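Local atomic coordinates of transcriptional regulator, PadR family (Enterococcus faecalis, PDB entry 3HHH), a protein that is a PadR-family transcriptional regulator that probably binds DNA through a winged helix-turn-helix domain and controls gene expression as a dimer. Residues G16-A20 against E87-W92. Residues are numbered along the deposited sequence; the frame is centred on the assembly and turned at random.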
# COMPACT_ATOMS: atom_id res chain seq x y z
N GLY B 16 5.65 6.78 3.75
CA GLY B 16 6.26 6.26 4.97
C GLY B 16 7.74 5.97 4.82
O GLY B 16 8.53 6.29 5.70
N LEU B 17 8.10 5.35 3.70
CA LEU B 17 9.50 5.03 3.42
C LEU B 17 10.33 6.28 3.19
O LEU B 17 11.50 6.34 3.57
CB LEU B 17 9.60 4.11 2.20
CG LEU B 17 8.97 2.73 2.30
CD1 LEU B 17 9.21 1.96 1.01
CD2 LEU B 17 9.53 1.96 3.50
N VAL B 18 9.73 7.29 2.56
CA VAL B 18 10.41 8.56 2.33
C VAL B 18 10.71 9.22 3.68
O VAL B 18 11.84 9.64 3.92
CB VAL B 18 9.58 9.50 1.42
CG1 VAL B 18 10.08 10.94 1.51
CG2 VAL B 18 9.62 9.01 -0.02
N LEU B 19 9.71 9.29 4.55
CA LEU B 19 9.94 9.82 5.90
C LEU B 19 11.08 9.05 6.57
O LEU B 19 12.00 9.66 7.13
CB LEU B 19 8.67 9.73 6.75
CG LEU B 19 7.50 10.65 6.40
CD1 LEU B 19 6.38 10.49 7.43
CD2 LEU B 19 7.94 12.11 6.32
N ALA B 20 11.04 7.72 6.46
CA ALA B 20 12.06 6.84 7.03
C ALA B 20 13.46 7.22 6.57
O ALA B 20 14.37 7.36 7.39
CB ALA B 20 11.76 5.40 6.66
N GLU B 87 4.67 11.21 12.78
CA GLU B 87 3.99 10.58 11.64
C GLU B 87 4.67 9.27 11.24
O GLU B 87 4.00 8.28 10.93
CB GLU B 87 3.95 11.54 10.44
CG GLU B 87 2.98 11.13 9.32
CD GLU B 87 1.53 11.59 9.54
OE1 GLU B 87 1.21 12.12 10.63
OE2 GLU B 87 0.71 11.41 8.60
N LEU B 88 6.01 9.26 11.25
CA LEU B 88 6.78 8.06 10.91
C LEU B 88 6.54 6.95 11.95
O LEU B 88 6.28 5.80 11.58
CB LEU B 88 8.27 8.40 10.81
CG LEU B 88 9.25 7.26 10.52
CD1 LEU B 88 8.86 6.49 9.27
CD2 LEU B 88 10.67 7.81 10.39
N ALA B 89 6.61 7.30 13.23
CA ALA B 89 6.30 6.35 14.30
C ALA B 89 4.92 5.75 14.09
O ALA B 89 4.71 4.56 14.32
CB ALA B 89 6.38 7.03 15.66
N ASP B 90 3.98 6.58 13.65
CA ASP B 90 2.62 6.15 13.40
C ASP B 90 2.54 5.23 12.18
O ASP B 90 1.74 4.30 12.16
CB ASP B 90 1.71 7.37 13.20
CG ASP B 90 0.24 7.03 13.34
OD1 ASP B 90 -0.17 6.65 14.46
OD2 ASP B 90 -0.50 7.15 12.35
N PHE B 91 3.37 5.50 11.17
CA PHE B 91 3.40 4.68 9.96
C PHE B 91 3.84 3.26 10.27
O PHE B 91 3.20 2.30 9.83
CB PHE B 91 4.29 5.30 8.88
CG PHE B 91 4.74 4.31 7.83
CD1 PHE B 91 3.82 3.70 7.00
CD2 PHE B 91 6.09 3.98 7.69
CE1 PHE B 91 4.23 2.78 6.03
CE2 PHE B 91 6.51 3.06 6.73
CZ PHE B 91 5.58 2.47 5.90
N TRP B 92 4.94 3.11 11.00
CA TRP B 92 5.47 1.78 11.30
C TRP B 92 4.50 0.94 12.12
O TRP B 92 4.38 -0.26 11.90
CB TRP B 92 6.82 1.88 12.03
CG TRP B 92 7.94 2.34 11.14
CD1 TRP B 92 8.75 3.42 11.35
CD2 TRP B 92 8.38 1.75 9.91
NE1 TRP B 92 9.66 3.53 10.33
CE2 TRP B 92 9.46 2.52 9.44
CE3 TRP B 92 7.96 0.63 9.17
CZ2 TRP B 92 10.13 2.21 8.25
CZ3 TRP B 92 8.62 0.33 7.99
CH2 TRP B 92 9.70 1.12 7.54
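Leu88 and Phe91 of helix 82-106 press against the backbone of helix 13-24 around Gly16, a worked example of how a bare main-chain surface serves as a packing partner. The axes of segments 16-20 and 87-92 pass 9.5 Å apart, at 128° between their N-to-C directions.

Leu88 can be followed outward. The bond to its CB runs across the contact, leaving Leu88 CB 4.3 Å from Leu19 CB. Chi1 of 177° sets CG anti to the backbone N, with Leu88 CG 4.4 Å from Ala20 N, and chi2 of 55° turns both methyls onto the other helix. CD1 lies against the carbonyl oxygen, 3.6 Å from Gly16 O, and reaches Ala20 N. It covers the intrahelical hydrogen bond from Ala20 N to Gly16 O, while touching the CB atoms of Leu19 and Ala20. Leu88 CD2 ends 3.8 Å from Ala20 CA.

One turn on, the Phe91 ring lies beneath Gly16, which has no side chain to hold the ring off. Gly16 CA stands over the centre of one face, 3.6 Å from the Phe91 ring centroid, in a CH-pi contact. Phe91 CE2 sits above the Trp92 indole, offset toward its rim. The far end of that indole meets Ala20, with 3.9 Å from Ala20 CB to Trp92 CZ2, and its CH2 meets Leu17 CD2, whose side chain crosses it at about a right angle. Leu19 CD1 rests on the aliphatic stem of Glu87.

Leu80 of strand 74-80 touches Leu19 and Leu88, joining the contact to the two-stranded hairpin, probably the wing of a winged-helix fold, whereas Val102 and Lys106 of the second subunit pack on Leu17 and Trp92. No hydrogen bond spans the two segments; cohesion rests on dispersion, burial of apolar surface and the CH-pi contact.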